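Local structure of pili retraction protein PilT (Thermus thermophilus, 5FL3) at residues K17-A22 with R44-R49; S147-A152 with L274-L279; Q261-L266 with E308-I313. The protein probably binds and hydrolyses ATP to drive the retraction of pili, as a P-loop ATPase of the GSP E family. All coordinates share one frame; numbering follows the deposited sequence.

Contact 1: residues K17-A22 with R44-R49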
# COMPACT_ATOMS: atom_id res chain seq x y z
N LYS A 17 -0.70 -23.59 -7.54
CA LYS A 17 -1.17 -23.01 -8.78
C LYS A 17 -2.68 -22.75 -8.71
O LYS A 17 -3.16 -21.70 -9.15
CB LYS A 17 -0.81 -23.93 -9.96
CG LYS A 17 -1.09 -23.37 -11.36
CD LYS A 17 -0.26 -24.11 -12.44
CE LYS A 17 -0.98 -24.25 -13.78
NZ LYS A 17 -0.12 -24.93 -14.80
N ALA A 18 -3.42 -23.68 -8.14
CA ALA A 18 -4.85 -23.48 -7.95
C ALA A 18 -5.11 -22.31 -6.99
O ALA A 18 -5.95 -21.43 -7.27
CB ALA A 18 -5.51 -24.74 -7.44
N MET A 19 -4.38 -22.30 -5.87
CA MET A 19 -4.46 -21.20 -4.91
C MET A 19 -4.20 -19.84 -5.57
O MET A 19 -4.98 -18.89 -5.40
CB MET A 19 -3.49 -21.44 -3.74
CG MET A 19 -3.90 -22.64 -2.88
SD MET A 19 -3.00 -22.91 -1.35
CE MET A 19 -1.40 -23.22 -2.00
N VAL A 20 -3.12 -19.74 -6.34
CA VAL A 20 -2.85 -18.49 -7.02
C VAL A 20 -3.99 -18.10 -7.97
O VAL A 20 -4.40 -16.93 -7.99
CB VAL A 20 -1.53 -18.55 -7.80
CG1 VAL A 20 -1.30 -17.26 -8.54
CG2 VAL A 20 -0.37 -18.86 -6.86
N GLN A 21 -4.52 -19.07 -8.72
CA GLN A 21 -5.60 -18.78 -9.66
C GLN A 21 -6.90 -18.39 -8.94
O GLN A 21 -7.75 -17.68 -9.51
CB GLN A 21 -5.84 -19.98 -10.57
CG GLN A 21 -4.77 -20.13 -11.64
CD GLN A 21 -4.99 -21.32 -12.55
OE1 GLN A 21 -5.53 -22.35 -12.12
NE2 GLN A 21 -4.59 -21.19 -13.81
N ALA A 22 -7.04 -18.82 -7.69
CA ALA A 22 -8.13 -18.36 -6.84
C ALA A 22 -7.91 -16.94 -6.30
O ALA A 22 -8.72 -16.45 -5.51
CB ALA A 22 -8.32 -19.33 -5.67
N ARG A 44 -9.28 -18.10 4.34
CA ARG A 44 -10.27 -19.12 4.04
C ARG A 44 -9.53 -20.43 3.90
O ARG A 44 -8.39 -20.46 3.41
CB ARG A 44 -11.06 -18.77 2.78
CG ARG A 44 -12.12 -17.70 3.02
CD ARG A 44 -13.02 -17.51 1.81
NE ARG A 44 -14.03 -16.46 2.02
CZ ARG A 44 -15.04 -16.23 1.19
NH1 ARG A 44 -15.20 -16.98 0.09
NH2 ARG A 44 -15.91 -15.25 1.45
N PRO A 45 -10.15 -21.51 4.37
CA PRO A 45 -9.51 -22.82 4.23
C PRO A 45 -9.51 -23.22 2.77
O PRO A 45 -10.42 -22.85 2.05
CB PRO A 45 -10.38 -23.76 5.09
CG PRO A 45 -11.69 -23.04 5.28
CD PRO A 45 -11.41 -21.56 5.14
N PHE A 46 -8.48 -23.93 2.34
CA PHE A 46 -8.33 -24.40 0.97
C PHE A 46 -8.11 -25.89 1.05
O PHE A 46 -7.03 -26.38 0.75
CB PHE A 46 -7.15 -23.70 0.28
CG PHE A 46 -7.17 -23.78 -1.22
CD1 PHE A 46 -6.55 -24.82 -1.89
CD2 PHE A 46 -7.77 -22.77 -1.97
CE1 PHE A 46 -6.56 -24.89 -3.30
CE2 PHE A 46 -7.79 -22.83 -3.37
CZ PHE A 46 -7.18 -23.89 -4.04
N GLY A 47 -9.13 -26.61 1.49
CA GLY A 47 -9.04 -28.03 1.76
C GLY A 47 -9.65 -28.31 3.11
O GLY A 47 -9.84 -27.39 3.91
N ASN A 48 -9.96 -29.58 3.39
CA ASN A 48 -10.74 -29.93 4.57
C ASN A 48 -9.93 -30.76 5.56
O ASN A 48 -10.37 -30.99 6.68
CB ASN A 48 -11.99 -30.69 4.15
CG ASN A 48 -11.68 -31.87 3.23
OD1 ASN A 48 -10.77 -31.80 2.41
ND2 ASN A 48 -12.44 -32.94 3.38
N ARG A 49 -8.76 -31.19 5.15
CA ARG A 49 -7.90 -31.97 6.04
C ARG A 49 -6.76 -31.13 6.64
O ARG A 49 -6.02 -30.45 5.92
CB ARG A 49 -7.32 -33.17 5.28
CG ARG A 49 -8.33 -33.92 4.41
CD ARG A 49 -9.21 -34.84 5.26
NE ARG A 49 -8.43 -35.77 6.08
CZ ARG A 49 -8.59 -35.92 7.39
NH1 ARG A 49 -9.49 -35.19 8.04
NH2 ARG A 49 -7.84 -36.79 8.06
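A Met-aromatic contact between M19 and F46 holds the last turn of helix 11-21 against the chain leaving strand 42-45. The thioether arm of M19 lies over one face of the F46 ring, and its CG does most of the touching: it stands 3.5 Å from the ring centroid, only 11° off the normal, in CH-pi geometry. SD follows over the same face, farther out, at 4.5 Å from the centroid of the F46 ring and 26° from its normal. With M19 CG anti to the carbonyl carbon, chi1 -67° sets CG over the ring centre; beyond it SD and then CE lead progressively away from the face. The two side chains cross obliquely. The ring also reaches the helix backbone, F46 CZ approaching M19 N to 3.7 Å.

Both elements belong to the part of the fold built on a six-stranded antiparallel sheet, the N-terminal region that has a PAS-like fold in PilT relatives. Strand 42-45 is an outermost strand of that sheet within the chain, next to strand 36-39. There V37 touches both M19 and F46, and F46 is tied by a backbone hydrogen bond to P35.

Two alanines meet the rim of the ring near its plane. A18 CB comes to 3.9 Å from F46 CZ, while A22 CB lies 4.2 Å from F46 CE2, the neighbouring ring atom. The two methyls are four residues apart, and A22 N is hydrogen-bonded to A18 O (2.9 Å) as the helix ends. No hydrogen bond joins the two segments; apolar, CH-pi and sulfur-aromatic contacts make up the join.

Contact 2: residues S147-A152 with L274-L279. With ADP (adenosine-5'-diphosphate), chain B.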
# COMPACT_ATOMS: atom_id res chain seq x y z
N SER A 147 -0.22 -0.40 -1.29
CA SER A 147 0.75 -0.98 -2.23
C SER A 147 0.23 -0.99 -3.66
O SER A 147 0.98 -0.79 -4.63
CB SER A 147 1.11 -2.42 -1.84
OG SER A 147 1.57 -2.48 -0.51
N THR A 148 -1.07 -1.25 -3.77
CA THR A 148 -1.72 -1.45 -5.05
C THR A 148 -1.97 -0.12 -5.72
O THR A 148 -1.72 0.05 -6.91
CB THR A 148 -3.05 -2.21 -4.87
OG1 THR A 148 -2.80 -3.44 -4.18
CG2 THR A 148 -3.63 -2.52 -6.20
N THR A 149 -2.44 0.85 -4.96
CA THR A 149 -2.61 2.16 -5.54
C THR A 149 -1.26 2.65 -6.05
O THR A 149 -1.17 3.13 -7.19
CB THR A 149 -3.20 3.11 -4.55
OG1 THR A 149 -4.56 2.71 -4.32
CG2 THR A 149 -3.16 4.53 -5.09
N LEU A 150 -0.22 2.46 -5.24
CA LEU A 150 1.14 2.86 -5.63
C LEU A 150 1.61 2.12 -6.88
O LEU A 150 2.18 2.73 -7.78
CB LEU A 150 2.13 2.63 -4.50
CG LEU A 150 2.04 3.61 -3.32
CD1 LEU A 150 3.08 3.23 -2.28
CD2 LEU A 150 2.21 5.05 -3.75
N ALA A 151 1.37 0.82 -6.95
CA ALA A 151 1.79 0.05 -8.10
C ALA A 151 1.08 0.53 -9.38
O ALA A 151 1.68 0.53 -10.45
CB ALA A 151 1.56 -1.40 -7.87
N ALA A 152 -0.18 0.95 -9.28
CA ALA A 152 -0.94 1.39 -10.46
C ALA A 152 -0.38 2.72 -10.87
O ALA A 152 -0.22 3.00 -12.05
CB ALA A 152 -2.46 1.50 -10.16
N LEU A 274 -4.04 10.49 -0.54
CA LEU A 274 -5.07 9.53 -0.85
C LEU A 274 -5.27 8.55 0.30
O LEU A 274 -4.54 7.56 0.40
CB LEU A 274 -4.72 8.77 -2.12
CG LEU A 274 -4.71 9.63 -3.39
CD1 LEU A 274 -3.80 9.06 -4.46
CD2 LEU A 274 -6.13 9.70 -3.91
N SER A 275 -6.24 8.81 1.16
CA SER A 275 -6.49 7.94 2.30
C SER A 275 -7.50 6.87 1.92
O SER A 275 -8.51 7.16 1.33
CB SER A 275 -6.97 8.73 3.50
OG SER A 275 -5.95 9.61 3.95
N GLN A 276 -7.19 5.63 2.25
CA GLN A 276 -7.93 4.51 1.72
C GLN A 276 -8.46 3.59 2.80
O GLN A 276 -7.83 3.41 3.83
CB GLN A 276 -7.06 3.73 0.74
CG GLN A 276 -6.70 4.54 -0.48
CD GLN A 276 -5.95 3.73 -1.50
OE1 GLN A 276 -5.81 2.51 -1.39
NE2 GLN A 276 -5.45 4.41 -2.51
N ARG A 277 -9.62 3.01 2.52
CA ARG A 277 -10.21 1.97 3.35
C ARG A 277 -10.84 0.97 2.39
O ARG A 277 -11.44 1.38 1.41
CB ARG A 277 -11.23 2.57 4.33
CG ARG A 277 -11.58 1.73 5.52
CD ARG A 277 -10.77 2.14 6.76
NE ARG A 277 -10.48 3.59 6.85
CZ ARG A 277 -11.32 4.52 7.31
NH1 ARG A 277 -12.56 4.21 7.72
NH2 ARG A 277 -10.93 5.79 7.36
N LEU A 278 -10.67 -0.32 2.63
CA LEU A 278 -11.30 -1.35 1.80
C LEU A 278 -12.49 -1.96 2.52
O LEU A 278 -12.32 -2.65 3.53
CB LEU A 278 -10.31 -2.45 1.44
CG LEU A 278 -9.32 -2.07 0.35
CD1 LEU A 278 -8.30 -3.17 0.14
CD2 LEU A 278 -10.09 -1.80 -0.91
N LEU A 279 -13.70 -1.71 2.00
CA LEU A 279 -14.93 -2.18 2.65
C LEU A 279 -15.52 -3.36 1.91
O LEU A 279 -15.39 -3.45 0.68
CB LEU A 279 -15.97 -1.07 2.72
CG LEU A 279 -15.58 0.25 3.39
CD1 LEU A 279 -16.84 0.96 3.84
CD2 LEU A 279 -14.65 0.04 4.55
PB ADP B . -1.70 -2.32 1.94
O1B ADP B . -1.39 -3.38 2.99
O2B ADP B . -2.48 -1.14 2.47
O3B ADP B . -0.52 -1.92 1.08
PA ADP B . -2.42 -3.97 -0.35
O1A ADP B . -1.39 -5.00 0.09
O2A ADP B . -2.24 -3.19 -1.65
O3A ADP B . -2.74 -3.00 0.91
O5' ADP B . -3.85 -4.69 -0.47
C5' ADP B . -4.26 -5.79 0.34
C4' ADP B . -5.25 -6.61 -0.48
O4' ADP B . -6.31 -5.77 -0.96
C3' ADP B . -4.60 -7.26 -1.69
O3' ADP B . -4.97 -8.64 -1.66
C2' ADP B . -5.19 -6.55 -2.91
O2' ADP B . -5.52 -7.44 -3.98
C1' ADP B . -6.46 -5.90 -2.38
N9 ADP B . -6.72 -4.55 -2.98
C8 ADP B . -5.79 -3.59 -3.18
N7 ADP B . -6.33 -2.47 -3.74
C5 ADP B . -7.65 -2.72 -3.92
C6 ADP B . -8.81 -1.97 -4.47
N6 ADP B . -8.64 -0.72 -4.93
N1 ADP B . -10.03 -2.60 -4.47
C2 ADP B . -10.19 -3.85 -4.00
N3 ADP B . -9.18 -4.59 -3.49
C4 ADP B . -7.91 -4.09 -3.42
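T149 and Q276 meet in the buried, tight part of this contact, where the helix of the P-loop (Walker A) faces strand 270-280 of the RecA-like ATPase sheet. Their side chains come from opposite directions: T149 OG1 lies 2.6 Å from the atom modelled as Q276 NE2, although the amide may be turned over. The T149 hydroxyl is hydrogen-bonded to G145 O, in the P-loop just before the helix. A leucine in place of Q276 would probably leave that hydroxyl without a polar neighbour on the strand side.

At the start of the helix, ADP is gripped by polar bonds. S147 N gives O3B of the ADP a bond of 2.8 Å, nearly straight at 165°, and S147 OG reaches the same oxygen. T148 OG1 bonds to ADP O2A at 2.6 Å; its chi1 of -55° keeps this hydroxyl beside its own backbone N, which adds a weak bond to O2A.

Farther along the strand the contact loosens. Partly exposed L278 does not reach the helix, but its side chain makes van der Waals contact with ADP: CD2 lies 3.6 Å from N1 of the adenine and CD1 3.5 Å from O4' of the ribose.

Contact 3: residues Q261-L266 with E308-I313. Unlike the reference sequence in segment 308-313: T310 (reference Met).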
# COMPACT_ATOMS: atom_id res chain seq x y z
N GLN A 261 8.37 25.14 10.94
CA GLN A 261 9.27 24.80 9.85
C GLN A 261 8.67 23.64 9.07
O GLN A 261 8.59 23.68 7.85
CB GLN A 261 10.67 24.43 10.34
CG GLN A 261 11.54 25.62 10.71
CD GLN A 261 11.52 26.70 9.64
OE1 GLN A 261 10.71 27.62 9.69
NE2 GLN A 261 12.43 26.60 8.66
N VAL A 262 8.23 22.63 9.80
CA VAL A 262 7.65 21.44 9.19
C VAL A 262 6.38 21.79 8.38
O VAL A 262 6.21 21.31 7.25
CB VAL A 262 7.37 20.36 10.26
CG1 VAL A 262 6.95 19.07 9.64
CG2 VAL A 262 8.63 20.12 11.07
N ARG A 263 5.51 22.65 8.91
CA ARG A 263 4.33 23.09 8.15
C ARG A 263 4.73 23.76 6.85
O ARG A 263 4.15 23.48 5.80
CB ARG A 263 3.48 24.06 8.95
CG ARG A 263 2.84 23.46 10.15
CD ARG A 263 1.64 24.26 10.57
NE ARG A 263 1.04 23.64 11.73
CZ ARG A 263 -0.06 22.89 11.68
NH1 ARG A 263 -0.66 22.70 10.51
NH2 ARG A 263 -0.54 22.35 12.80
N VAL A 264 5.70 24.66 6.94
CA VAL A 264 6.21 25.34 5.76
C VAL A 264 6.68 24.30 4.76
O VAL A 264 6.26 24.29 3.61
CB VAL A 264 7.35 26.33 6.09
CG1 VAL A 264 8.07 26.76 4.82
CG2 VAL A 264 6.79 27.55 6.84
N LEU A 265 7.52 23.38 5.24
CA LEU A 265 8.03 22.31 4.40
C LEU A 265 6.90 21.44 3.87
O LEU A 265 6.85 21.14 2.67
CB LEU A 265 9.04 21.46 5.18
CG LEU A 265 9.73 20.32 4.43
CD1 LEU A 265 10.48 20.82 3.20
CD2 LEU A 265 10.66 19.59 5.37
N LEU A 266 5.97 21.06 4.74
CA LEU A 266 4.88 20.21 4.31
C LEU A 266 3.98 20.92 3.28
O LEU A 266 3.68 20.36 2.22
CB LEU A 266 4.06 19.73 5.50
CG LEU A 266 2.89 18.79 5.20
CD1 LEU A 266 3.29 17.60 4.34
CD2 LEU A 266 2.28 18.31 6.49
N GLU A 308 -4.16 27.44 12.45
CA GLU A 308 -5.52 27.83 12.81
C GLU A 308 -6.52 27.53 11.69
O GLU A 308 -7.70 27.33 11.94
CB GLU A 308 -5.57 29.31 13.17
CG GLU A 308 -4.83 29.65 14.45
CD GLU A 308 -4.59 31.14 14.60
OE1 GLU A 308 -5.05 31.90 13.72
OE2 GLU A 308 -3.94 31.54 15.58
N LYS A 309 -6.03 27.49 10.45
CA LYS A 309 -6.91 27.28 9.31
C LYS A 309 -6.86 25.83 8.82
O LYS A 309 -7.50 25.47 7.83
CB LYS A 309 -6.55 28.24 8.17
CG LYS A 309 -6.32 29.69 8.61
CD LYS A 309 -5.97 30.61 7.43
CE LYS A 309 -7.23 31.23 6.80
NZ LYS A 309 -7.08 31.58 5.35
N THR A 310 -6.12 24.98 9.53
CA THR A 310 -5.86 23.61 9.07
C THR A 310 -7.11 22.72 9.10
O THR A 310 -7.32 21.92 8.19
CB THR A 310 -4.74 22.94 9.88
OG1 THR A 310 -3.50 23.60 9.60
CG2 THR A 310 -4.60 21.48 9.50
N PRO A 311 -7.95 22.83 10.15
CA PRO A 311 -9.16 22.01 10.06
C PRO A 311 -10.10 22.40 8.91
O PRO A 311 -10.91 21.58 8.50
CB PRO A 311 -9.82 22.23 11.42
CG PRO A 311 -8.67 22.53 12.34
CD PRO A 311 -7.76 23.37 11.51
N GLN A 312 -9.97 23.61 8.37
CA GLN A 312 -10.72 24.03 7.19
C GLN A 312 -10.37 23.21 5.96
O GLN A 312 -10.71 23.55 4.82
CB GLN A 312 -10.47 25.51 6.88
CG GLN A 312 -11.18 26.48 7.81
CD GLN A 312 -10.66 27.90 7.66
OE1 GLN A 312 -10.37 28.56 8.65
NE2 GLN A 312 -10.53 28.36 6.41
N ILE A 313 -9.65 22.12 6.19
CA ILE A 313 -9.30 21.17 5.16
C ILE A 313 -10.54 20.36 4.80
O ILE A 313 -10.76 20.05 3.63
CB ILE A 313 -8.09 20.29 5.64
CG1 ILE A 313 -7.09 20.14 4.51
CG2 ILE A 313 -8.52 18.96 6.25
CD1 ILE A 313 -6.65 21.48 3.96
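R263 reaches out from its helix to T310, with R263 NH1 3.1 Å from T310 OG1. The hydroxyl meets the guanidinium at a slant, and R263 CZ lies 4.1 Å from T310 OG1, so the approach is through one terminal nitrogen. An extended chain from CG to NE (chi3 179°) spans much of the 10.2 Å between the CA atoms of R263 and T310. Threonine stands here where the reference sequence has methionine.

The clear hydrogen bonds of both polar ends go to carbonyls at the close of helix 298-305. R263 NH1 is hydrogen-bonded to L304 O, and T310 OG1 to L303 O and D306 O. A guanidinium beside these carbonyls would probably be favoured by the negative end of the helix dipole. The contact thus joins helix 259-269 of the RecA-like domain to the linker between helices 298-305 and 313-318.

In the next shell, E307 packs on R263, and helix 243-251 lies against both sides: I251 touches R263, and W244 touches T310 and P311.

Contact 2 lies near the centre of the chain and contributes S147, T148 and L278 to the ADP pocket, with the other two contacts some 25 Å (contact 1) and 24 Å (contact 3) away between centres. Contact 1 belongs to the N-terminal sheet; its nearest atoms are about 12 Å from those of contact 2, and the side chain of A22 is about 12 Å from the nucleotide. Contact 3 is on the other side of the chain's centre, about 48 Å from contact 1 between centres. Contacts 2 and 3 do not touch, nearest atoms being about 10 Å apart, yet they interleave along the chain: helix 259-269 of contact 3 passes directly into strand 270-280 of contact 2.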